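Local coordinates for protein histidinol-phosphatase (Listeria monocytogenes serotype 4b str. H7858, PDB 6NLR) that probably hydrolyses histidinol phosphate to histidinol and phosphate in histidine biosynthesis, using a trinuclear metal centre of cobalt and manganese ions, at residues A[32-37]-A[85-90]; A[41-46]-A[95-100]; A[173-178]-A[215-220]; A[222-227]-A[256-261]. All coordinates share one frame; numbering follows the deposited sequence.

Interaction 1. Residues A[32-37]-A[85-90]; sequences FDEYSI and DLLIHI
F32 meets L86, just ahead of strand 87-95, through its carbonyl and CB: methyl CD1 of L86 lies close against F32 O and 4.0 Å from F32 CB. D33 O accepts from L87 N at 2.9 Å, leading into the parallel pairing that starts with E34 and L87. At E34 the side chain takes over. Its CG lies anti to the backbone N (chi1 -166°) and the chain runs on extended, which carries OE2 to H89 NE2 at 2.6 Å. The bond is nearly straight (162° at the hydrogen) and lies in the imidazole plane, but it uses the anti lone pair of OE2, and the carboxylate is turned 54° from the ring. H89 ND1 is held by D116, so both ring nitrogens are engaged. On the other face Y35 CB rests on L86 CD2 at 3.6 Å, while its backbone bonds to L87 O and H89 N. S36 OG, bonded to D117, sits against H89 CB. I37 closes the register with N to H89 O at 2.9 Å and CD1 on I88 CG2 at 3.7 Å. Strand 34-40 lies between strands 3-7 and 87-95 of the PHP-domain sheet, Y35 facing helix 20-29 and I37 helix 68-81.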
# COMPACT_ATOMS: atom_id res chain seq x y z
N PHE A 32 4.31 -20.35 -3.28
CA PHE A 32 3.51 -19.58 -2.30
C PHE A 32 2.43 -20.53 -1.77
O PHE A 32 1.91 -21.27 -2.59
CB PHE A 32 2.95 -18.30 -2.93
CG PHE A 32 3.99 -17.21 -3.00
CD1 PHE A 32 4.85 -17.14 -4.08
CD2 PHE A 32 4.15 -16.32 -1.95
CE1 PHE A 32 5.85 -16.18 -4.12
CE2 PHE A 32 5.14 -15.35 -1.99
CZ PHE A 32 5.99 -15.28 -3.07
N ASP A 33 2.14 -20.54 -0.47
CA ASP A 33 0.99 -21.31 0.04
C ASP A 33 -0.11 -20.35 0.53
O ASP A 33 -1.19 -20.83 0.81
CB ASP A 33 1.41 -22.33 1.10
CG ASP A 33 2.42 -21.78 2.06
OD1 ASP A 33 2.07 -20.77 2.72
OD2 ASP A 33 3.57 -22.33 2.10
N GLU A 34 0.12 -19.04 0.55
CA GLU A 34 -0.89 -18.07 1.02
C GLU A 34 -0.75 -16.78 0.22
O GLU A 34 0.39 -16.34 -0.02
CB GLU A 34 -0.73 -17.85 2.51
CG GLU A 34 -1.90 -17.15 3.13
CD GLU A 34 -1.88 -17.16 4.65
OE1 GLU A 34 -0.93 -17.69 5.20
OE2 GLU A 34 -2.81 -16.62 5.26
N TYR A 35 -1.87 -16.20 -0.20
CA TYR A 35 -1.92 -15.17 -1.26
C TYR A 35 -3.13 -14.28 -1.03
O TYR A 35 -4.26 -14.82 -1.01
CB TYR A 35 -1.91 -15.91 -2.60
CG TYR A 35 -1.83 -15.06 -3.84
CD1 TYR A 35 -2.97 -14.46 -4.35
CD2 TYR A 35 -0.64 -14.91 -4.53
CE1 TYR A 35 -2.93 -13.73 -5.53
CE2 TYR A 35 -0.59 -14.16 -5.69
CZ TYR A 35 -1.74 -13.58 -6.20
OH TYR A 35 -1.72 -12.87 -7.37
N SER A 36 -2.92 -12.98 -0.86
CA SER A 36 -3.99 -11.98 -0.64
C SER A 36 -4.17 -11.13 -1.89
O SER A 36 -3.21 -10.50 -2.39
CB SER A 36 -3.74 -11.14 0.60
OG SER A 36 -3.87 -11.93 1.78
N ILE A 37 -5.41 -11.12 -2.38
CA ILE A 37 -5.90 -10.20 -3.43
C ILE A 37 -6.48 -9.00 -2.69
O ILE A 37 -7.55 -9.16 -2.05
CB ILE A 37 -6.93 -10.88 -4.32
CG1 ILE A 37 -6.35 -12.15 -4.96
CG2 ILE A 37 -7.44 -9.89 -5.35
CD1 ILE A 37 -7.40 -13.06 -5.53
N ASP A 85 -4.29 -25.82 -3.68
CA ASP A 85 -2.88 -25.45 -3.93
C ASP A 85 -2.43 -24.24 -3.09
O ASP A 85 -1.25 -24.13 -2.82
CB ASP A 85 -2.67 -25.08 -5.40
CG ASP A 85 -3.03 -26.18 -6.38
OD1 ASP A 85 -2.23 -27.11 -6.50
OD2 ASP A 85 -4.10 -26.06 -7.03
N LEU A 86 -3.34 -23.34 -2.73
CA LEU A 86 -3.02 -21.96 -2.28
C LEU A 86 -4.20 -21.48 -1.43
O LEU A 86 -5.33 -21.55 -1.93
CB LEU A 86 -2.86 -21.08 -3.53
CG LEU A 86 -2.23 -19.72 -3.31
CD1 LEU A 86 -0.78 -19.87 -2.89
CD2 LEU A 86 -2.31 -18.86 -4.57
N LEU A 87 -3.94 -20.98 -0.22
CA LEU A 87 -4.96 -20.27 0.57
C LEU A 87 -5.04 -18.82 0.07
O LEU A 87 -4.07 -18.06 0.26
CB LEU A 87 -4.61 -20.35 2.06
CG LEU A 87 -5.57 -19.59 2.98
CD1 LEU A 87 -7.00 -20.08 2.76
CD2 LEU A 87 -5.15 -19.76 4.44
N ILE A 88 -6.16 -18.47 -0.56
CA ILE A 88 -6.38 -17.11 -1.13
C ILE A 88 -7.28 -16.30 -0.20
O ILE A 88 -8.34 -16.80 0.16
CB ILE A 88 -6.91 -17.21 -2.57
CG1 ILE A 88 -5.83 -17.85 -3.46
CG2 ILE A 88 -7.36 -15.85 -3.07
CD1 ILE A 88 -6.24 -18.13 -4.87
N HIS A 89 -6.83 -15.12 0.19
CA HIS A 89 -7.65 -14.13 0.93
C HIS A 89 -8.09 -13.05 -0.06
O HIS A 89 -7.38 -12.80 -1.05
CB HIS A 89 -6.88 -13.55 2.12
CG HIS A 89 -6.35 -14.56 3.08
ND1 HIS A 89 -7.16 -15.38 3.82
CD2 HIS A 89 -5.07 -14.88 3.42
CE1 HIS A 89 -6.41 -16.16 4.59
NE2 HIS A 89 -5.11 -15.87 4.36
N ILE A 90 -9.26 -12.48 0.19
CA ILE A 90 -9.86 -11.43 -0.67
C ILE A 90 -10.12 -10.20 0.20
O ILE A 90 -10.74 -10.32 1.25
CB ILE A 90 -11.14 -11.94 -1.33
CG1 ILE A 90 -10.89 -13.25 -2.08
CG2 ILE A 90 -11.71 -10.85 -2.23
CD1 ILE A 90 -12.14 -13.92 -2.59

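Interaction 2. Residues A[41-46]-A[95-100]; sequences APLSSE and DYLIGY
A41 and D95 are joined through a single water, the polar part of this contact. The water donates to A41 O at 2.8 Å and to D95 OD2 at 2.5 Å, and accepts from D95 N at 2.9 Å, so three bonds fix its position and link the residue after strand 34-40 to the last residue of strand 87-95. The other carboxylate oxygen, D95 OD1, accepts a hydrogen bond from H123 ND1. Because H123 binds a manganese ion, D95 is a second-shell residue that probably orients the imidazole toward the metal and may make it a stronger ligand.

Leucine methyls pack against polar groups, with one methyl-methyl contact. L43, with CG beside its own backbone N (chi1 -60°), extends CD2 across to the D95 carboxylate, 3.7 Å from OD2, and the same methyl lies 4.4 Å from L97 CD2. The other L97 methyl, CD1, approaches S44 N at 4.1 Å.

Y100 supplies the van der Waals contact at the solvent-facing end. E46 CB comes to the edge of its ring, close to the plane, at 3.7 Å from CE2; the E46 carboxylate turns off to a salt bridge with K49. S44 OG also lies near the ring, 3.8 Å from Y100 CD2, but its polar partner is F47 N, which it caps at the start of helix 45-48.

A type II turn from L97 to Y100 reverses the second segment and delivers Y100 to the N-cap position of helix 101-111. The contact therefore brings together the beginnings of helices 45-48 and 101-111, past the ends of strands 34-40 and 87-95.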
# COMPACT_ATOMS: atom_id res chain seq x y z
N ALA A 41 -9.57 -0.11 -3.34
CA ALA A 41 -10.98 0.22 -3.07
C ALA A 41 -11.36 1.44 -3.89
O ALA A 41 -10.53 2.33 -4.04
CB ALA A 41 -11.21 0.48 -1.60
N PRO A 42 -12.59 1.53 -4.42
CA PRO A 42 -13.07 2.75 -5.08
C PRO A 42 -12.88 4.03 -4.23
O PRO A 42 -13.10 3.98 -3.02
CB PRO A 42 -14.57 2.48 -5.28
CG PRO A 42 -14.66 0.97 -5.38
CD PRO A 42 -13.60 0.46 -4.42
N LEU A 43 -12.46 5.13 -4.86
CA LEU A 43 -12.27 6.43 -4.15
C LEU A 43 -13.63 7.08 -3.89
O LEU A 43 -14.54 6.83 -4.65
CB LEU A 43 -11.39 7.37 -4.96
CG LEU A 43 -9.99 6.86 -5.26
CD1 LEU A 43 -9.24 7.88 -6.10
CD2 LEU A 43 -9.24 6.59 -3.97
N SER A 44 -13.75 7.86 -2.82
CA SER A 44 -14.89 8.78 -2.58
C SER A 44 -15.05 9.69 -3.81
O SER A 44 -14.03 10.29 -4.23
CB SER A 44 -14.67 9.58 -1.31
OG SER A 44 -15.26 10.86 -1.42
N SER A 45 -16.26 9.81 -4.35
CA SER A 45 -16.57 10.77 -5.44
C SER A 45 -16.37 12.21 -4.94
O SER A 45 -15.96 13.05 -5.76
CB SER A 45 -17.96 10.55 -6.01
OG SER A 45 -18.94 10.69 -4.99
N GLU A 46 -16.63 12.49 -3.66
CA GLU A 46 -16.38 13.83 -3.04
C GLU A 46 -14.88 14.11 -3.04
O GLU A 46 -14.48 15.22 -3.37
CB GLU A 46 -16.89 13.92 -1.60
CG GLU A 46 -18.39 14.04 -1.48
CD GLU A 46 -18.94 15.24 -2.23
OE1 GLU A 46 -18.59 16.41 -1.87
OE2 GLU A 46 -19.69 15.01 -3.19
N ASP A 95 -7.50 3.07 0.62
CA ASP A 95 -6.89 4.42 0.77
C ASP A 95 -7.32 4.98 2.12
O ASP A 95 -8.55 4.98 2.42
CB ASP A 95 -7.30 5.35 -0.37
CG ASP A 95 -6.41 5.18 -1.57
OD1 ASP A 95 -5.33 5.83 -1.60
OD2 ASP A 95 -6.77 4.35 -2.41
N TYR A 96 -6.35 5.45 2.91
CA TYR A 96 -6.61 6.41 3.99
C TYR A 96 -6.73 7.78 3.31
O TYR A 96 -5.74 8.29 2.73
CB TYR A 96 -5.57 6.36 5.11
CG TYR A 96 -5.95 7.29 6.22
CD1 TYR A 96 -7.06 7.01 7.02
CD2 TYR A 96 -5.31 8.50 6.40
CE1 TYR A 96 -7.47 7.90 8.00
CE2 TYR A 96 -5.70 9.38 7.40
CZ TYR A 96 -6.79 9.08 8.19
OH TYR A 96 -7.17 9.94 9.16
N LEU A 97 -7.95 8.33 3.31
CA LEU A 97 -8.28 9.65 2.71
C LEU A 97 -8.47 10.66 3.85
O LEU A 97 -9.51 10.60 4.55
CB LEU A 97 -9.53 9.49 1.84
CG LEU A 97 -9.41 8.52 0.66
CD1 LEU A 97 -10.73 8.40 -0.08
CD2 LEU A 97 -8.29 8.92 -0.32
N ILE A 98 -7.48 11.52 4.04
CA ILE A 98 -7.45 12.54 5.13
C ILE A 98 -8.69 13.43 4.97
O ILE A 98 -8.90 13.97 3.86
CB ILE A 98 -6.13 13.32 5.08
CG1 ILE A 98 -4.94 12.41 5.39
CG2 ILE A 98 -6.17 14.53 6.02
CD1 ILE A 98 -3.63 12.91 4.83
N GLY A 99 -9.51 13.50 6.01
CA GLY A 99 -10.75 14.29 6.04
C GLY A 99 -11.95 13.52 5.50
O GLY A 99 -13.03 14.10 5.50
N TYR A 100 -11.79 12.27 5.04
CA TYR A 100 -12.92 11.46 4.50
C TYR A 100 -13.08 10.14 5.27
O TYR A 100 -13.51 9.12 4.67
CB TYR A 100 -12.71 11.24 3.00
CG TYR A 100 -12.81 12.51 2.20
CD1 TYR A 100 -11.72 13.36 2.11
CD2 TYR A 100 -13.99 12.89 1.59
CE1 TYR A 100 -11.79 14.54 1.40
CE2 TYR A 100 -14.07 14.07 0.86
CZ TYR A 100 -12.97 14.90 0.78
OH TYR A 100 -13.02 16.08 0.10
O HOH W 1 -8.97 3.17 -1.93

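Interaction 3. Residues A[173-178]-A[215-220]; sequences LFKPRR and KKRDYE
R177 and E220 meet where two short strands, 178-179 and 220-224, begin to pair in parallel, just after a Schellman motif at D218 has ended helix 201-217. The tight part lies here and around Y219. E220 N bonds to R177 O at 2.8 Å, nearly straight at the hydrogen (165°), and R178 and E220 are parallel bridge partners. Their side chains share a face: the R178 chain bends at chi3 (70°), bringing NH1 to E220 OE2 at 3.0 Å in a salt bridge. This is not a flat, two-pronged pairing, since the guanidinium and carboxylate planes stand 67° apart. R178 NH2 is engaged separately, by D117 and G5 O.

The Y219 ring lies between R177 CA on one face and R217 CB on the other, the latter 3.6 Å above the ring centre. R217 folds over so that Y219 OH sits 3.3 Å above its guanidinium plane. K175, extended along its whole chain, reaches the ring edge and gives a hydrogen bond from NZ to the phenol oxygen. Carbonyls of S166 and A169 also hold NZ, which would help offset the nearby R217 guanidinium.

The other side is looser. D218 is exposed on the turn, and the extended chain of R177 carries its guanidinium on to an exposed position, while its CB and CG rest along the ring, CB 3.9 Å from Y219 CD1.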
# COMPACT_ATOMS: atom_id res chain seq x y z
N LEU A 173 -14.92 -1.82 12.71
CA LEU A 173 -14.47 -3.20 13.00
C LEU A 173 -13.65 -3.74 11.84
O LEU A 173 -12.75 -4.56 12.10
CB LEU A 173 -15.72 -4.05 13.23
CG LEU A 173 -15.49 -5.54 13.47
CD1 LEU A 173 -14.50 -5.79 14.61
CD2 LEU A 173 -16.82 -6.21 13.74
N PHE A 174 -13.95 -3.34 10.60
CA PHE A 174 -13.36 -3.94 9.37
C PHE A 174 -12.15 -3.13 8.88
O PHE A 174 -11.65 -3.43 7.81
CB PHE A 174 -14.44 -4.11 8.31
CG PHE A 174 -15.56 -5.01 8.77
CD1 PHE A 174 -15.40 -6.39 8.80
CD2 PHE A 174 -16.77 -4.48 9.20
CE1 PHE A 174 -16.43 -7.21 9.23
CE2 PHE A 174 -17.80 -5.31 9.62
CZ PHE A 174 -17.63 -6.67 9.65
N LYS A 175 -11.67 -2.14 9.65
CA LYS A 175 -10.39 -1.44 9.34
C LYS A 175 -9.30 -2.49 9.17
O LYS A 175 -9.13 -3.38 10.00
CB LYS A 175 -10.00 -0.47 10.45
CG LYS A 175 -8.76 0.35 10.16
CD LYS A 175 -8.33 1.13 11.34
CE LYS A 175 -7.05 1.91 11.08
NZ LYS A 175 -6.61 2.63 12.30
N PRO A 176 -8.53 -2.44 8.08
CA PRO A 176 -7.34 -3.27 7.95
C PRO A 176 -6.40 -3.06 9.14
O PRO A 176 -6.36 -1.96 9.69
CB PRO A 176 -6.66 -2.76 6.68
CG PRO A 176 -7.82 -2.22 5.88
CD PRO A 176 -8.76 -1.60 6.90
N ARG A 177 -5.64 -4.10 9.50
CA ARG A 177 -4.65 -4.03 10.59
C ARG A 177 -3.23 -4.09 10.03
O ARG A 177 -2.28 -4.14 10.85
CB ARG A 177 -4.96 -5.16 11.56
CG ARG A 177 -6.32 -4.93 12.21
CD ARG A 177 -6.53 -5.83 13.37
NE ARG A 177 -7.86 -5.64 13.93
CZ ARG A 177 -8.46 -6.55 14.69
NH1 ARG A 177 -7.83 -7.68 14.95
NH2 ARG A 177 -9.67 -6.32 15.18
N ARG A 178 -3.08 -4.08 8.71
CA ARG A 178 -1.76 -4.10 8.05
C ARG A 178 -1.58 -2.77 7.31
O ARG A 178 -2.39 -2.43 6.44
CB ARG A 178 -1.60 -5.30 7.12
CG ARG A 178 -0.17 -5.43 6.59
CD ARG A 178 0.24 -6.86 6.19
NE ARG A 178 -0.45 -7.32 4.99
CZ ARG A 178 -1.58 -8.03 4.96
NH1 ARG A 178 -2.20 -8.39 6.08
NH2 ARG A 178 -2.07 -8.40 3.79
N LYS A 215 2.59 -1.06 17.41
CA LYS A 215 2.70 -2.13 18.42
C LYS A 215 1.52 -2.04 19.41
O LYS A 215 0.89 -3.07 19.71
CB LYS A 215 4.03 -2.06 19.17
CG LYS A 215 4.23 -3.16 20.21
CD LYS A 215 4.00 -4.55 19.62
CE LYS A 215 4.28 -5.67 20.60
NZ LYS A 215 4.17 -6.97 19.90
N LYS A 216 1.25 -0.85 19.94
CA LYS A 216 0.15 -0.63 20.92
C LYS A 216 -1.20 -1.06 20.31
O LYS A 216 -2.00 -1.65 21.03
CB LYS A 216 0.15 0.85 21.32
CG LYS A 216 -0.86 1.23 22.39
CD LYS A 216 -1.38 2.66 22.20
CE LYS A 216 -2.43 3.02 23.22
NZ LYS A 216 -1.88 2.98 24.59
N ARG A 217 -1.41 -0.83 19.02
CA ARG A 217 -2.68 -1.16 18.32
C ARG A 217 -2.70 -2.65 17.91
O ARG A 217 -3.76 -3.12 17.46
CB ARG A 217 -2.81 -0.27 17.09
CG ARG A 217 -3.24 1.16 17.37
CD ARG A 217 -4.72 1.01 17.38
NE ARG A 217 -5.34 2.09 16.69
CZ ARG A 217 -6.63 2.22 16.51
NH1 ARG A 217 -7.47 1.30 16.98
NH2 ARG A 217 -7.08 3.28 15.86
N ASP A 218 -1.57 -3.35 18.05
CA ASP A 218 -1.42 -4.77 17.64
C ASP A 218 -1.61 -4.88 16.12
O ASP A 218 -2.22 -5.86 15.66
CB ASP A 218 -2.40 -5.67 18.39
CG ASP A 218 -1.97 -7.12 18.45
OD1 ASP A 218 -0.76 -7.36 18.63
OD2 ASP A 218 -2.85 -8.00 18.36
N TYR A 219 -1.10 -3.90 15.39
CA TYR A 219 -1.15 -3.86 13.91
C TYR A 219 0.08 -4.58 13.37
O TYR A 219 0.99 -4.97 14.14
CB TYR A 219 -1.26 -2.43 13.41
CG TYR A 219 -2.59 -1.74 13.57
CD1 TYR A 219 -3.72 -2.39 14.05
CD2 TYR A 219 -2.73 -0.42 13.17
CE1 TYR A 219 -4.94 -1.73 14.16
CE2 TYR A 219 -3.94 0.26 13.29
CZ TYR A 219 -5.04 -0.39 13.80
OH TYR A 219 -6.23 0.27 13.88
N GLU A 220 0.14 -4.75 12.05
CA GLU A 220 1.34 -5.33 11.41
C GLU A 220 1.69 -4.45 10.21
O GLU A 220 0.91 -3.52 9.89
CB GLU A 220 1.09 -6.80 11.07
CG GLU A 220 -0.09 -7.02 10.16
CD GLU A 220 -0.42 -8.47 9.82
OE1 GLU A 220 0.16 -9.39 10.49
OE2 GLU A 220 -1.29 -8.68 8.91

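Interaction 4. Residues A[222-227]-A[256-261]; sequences DFNTAG and GSDSHG. With CO (cobalt (II) ion), chain F; MN (manganese (II) ion), chain D.
N224 ND2 and the water on the cobalt ion both reach D258 OD2, the amide at 2.9 Å and the water at 2.6 Å. The amide bond is almost linear (172°) and lies in the amide plane of N224, but it meets OD2 from above the carboxylate plane. The second hydrogen of ND2 goes to D222 OD2 at 3.0 Å, which also accepts from H181 N, while N224 OD1 accepts from A226 N in an Asx turn; the whole amide is thereby fixed in rotation. With OD2 so held, D258 presents OD1 to the cobalt ion at 2.2 Å, beside H6, H8 and E93. N224 is a second-shell residue that probably positions D258.

Such metal ligands at the C-terminal ends of parallel strands are in keeping with the TIM-barrel-like PHP fold. Here strands 220-224 and 253-256 pair through G256 N to F223 O at 2.8 Å and T225 N to G256 O at 3.0 Å. G256, lacking a side chain, lets D222 OD1 approach its CA.

Beyond the strand, H260 NE2 binds a manganese ion at 2.2 Å, together with H14 and H40. Its ND1 donates to D258 O at 2.8 Å, steadying the ring.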
# COMPACT_ATOMS: atom_id res chain seq x y z
N ASP A 222 3.09 -4.16 6.09
CA ASP A 222 3.37 -4.55 4.68
C ASP A 222 4.87 -4.41 4.47
O ASP A 222 5.36 -3.26 4.52
CB ASP A 222 2.51 -3.65 3.79
CG ASP A 222 2.59 -3.82 2.27
OD1 ASP A 222 2.60 -4.98 1.81
OD2 ASP A 222 2.56 -2.77 1.56
N PHE A 223 5.60 -5.51 4.31
CA PHE A 223 7.03 -5.46 3.90
C PHE A 223 7.01 -5.51 2.37
O PHE A 223 6.93 -6.60 1.78
CB PHE A 223 7.87 -6.58 4.51
CG PHE A 223 9.32 -6.52 4.12
CD1 PHE A 223 9.76 -6.96 2.87
CD2 PHE A 223 10.27 -6.02 4.99
CE1 PHE A 223 11.09 -6.91 2.51
CE2 PHE A 223 11.61 -5.95 4.63
CZ PHE A 223 12.02 -6.40 3.39
N ASN A 224 7.03 -4.32 1.77
CA ASN A 224 6.67 -4.13 0.34
C ASN A 224 7.94 -4.03 -0.52
O ASN A 224 8.75 -3.10 -0.31
CB ASN A 224 5.69 -2.98 0.26
CG ASN A 224 5.08 -2.78 -1.10
OD1 ASN A 224 5.79 -2.83 -2.11
ND2 ASN A 224 3.77 -2.56 -1.13
N THR A 225 8.11 -4.95 -1.46
CA THR A 225 9.32 -5.07 -2.31
C THR A 225 9.18 -4.29 -3.62
O THR A 225 10.19 -4.21 -4.36
CB THR A 225 9.68 -6.54 -2.55
OG1 THR A 225 8.56 -7.16 -3.20
CG2 THR A 225 10.05 -7.21 -1.24
N ALA A 226 8.03 -3.67 -3.88
CA ALA A 226 7.79 -2.95 -5.16
C ALA A 226 8.88 -1.89 -5.40
O ALA A 226 9.26 -1.70 -6.54
CB ALA A 226 6.42 -2.32 -5.17
N GLY A 227 9.33 -1.22 -4.34
CA GLY A 227 10.31 -0.12 -4.42
C GLY A 227 11.62 -0.56 -5.05
O GLY A 227 12.27 0.29 -5.72
N GLY A 256 4.91 -8.38 0.85
CA GLY A 256 3.97 -7.87 -0.17
C GLY A 256 4.72 -7.53 -1.45
O GLY A 256 5.58 -6.61 -1.38
N SER A 257 4.45 -8.25 -2.54
CA SER A 257 5.03 -8.02 -3.89
C SER A 257 4.45 -6.75 -4.51
O SER A 257 5.08 -6.17 -5.39
CB SER A 257 4.76 -9.21 -4.80
OG SER A 257 3.35 -9.38 -5.02
N ASP A 258 3.25 -6.35 -4.09
CA ASP A 258 2.46 -5.29 -4.77
C ASP A 258 2.33 -5.63 -6.26
O ASP A 258 2.43 -4.72 -7.10
CB ASP A 258 3.09 -3.92 -4.54
CG ASP A 258 2.05 -2.85 -4.26
OD1 ASP A 258 0.91 -3.02 -4.72
OD2 ASP A 258 2.38 -1.89 -3.55
N SER A 259 2.12 -6.91 -6.60
CA SER A 259 2.11 -7.40 -8.00
C SER A 259 0.94 -6.79 -8.77
O SER A 259 -0.20 -6.84 -8.26
CB SER A 259 2.08 -8.91 -8.02
OG SER A 259 3.35 -9.44 -7.63
N HIS A 260 1.21 -6.21 -9.94
CA HIS A 260 0.19 -5.68 -10.88
C HIS A 260 0.15 -6.54 -12.16
O HIS A 260 -0.60 -6.18 -13.11
CB HIS A 260 0.47 -4.20 -11.13
CG HIS A 260 0.03 -3.36 -9.98
ND1 HIS A 260 0.69 -3.35 -8.77
CD2 HIS A 260 -1.01 -2.52 -9.84
CE1 HIS A 260 0.09 -2.52 -7.95
NE2 HIS A 260 -0.96 -2.01 -8.56
N GLY A 261 0.89 -7.65 -12.14
CA GLY A 261 0.98 -8.60 -13.26
C GLY A 261 1.79 -9.82 -12.88
O GLY A 261 2.38 -9.83 -11.79
CO CO F . -0.83 -1.98 -3.83
MN MN D . -1.94 -0.23 -7.81
O HOH W 2 0.34 -0.31 -2.98

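In the fold
Interaction 1 is a continuous parallel pairing; 3 and 4 each hold a single parallel bridge, whereas interaction 2 joins loops beyond the strand ends. Interaction 2 continues the strands of interaction 1: 34-40 and 87-95 pair directly in one and lead to a water-bridged contact in the other. Interactions 3 and 4 share strand 220-224, central between 178-179 and 253-256, and they touch where R178 CG packs on D222 N. Interactions 2 and 4 are buried; 1 and 3 are only partly so, with a partly exposed E34-H89 pair in 1 and a salt bridge from a buried arginine in 3. Chemistry follows place: metal ligands in interaction 4, a second-shell aspartate in interaction 2, ionic and aromatic contacts in interaction 3.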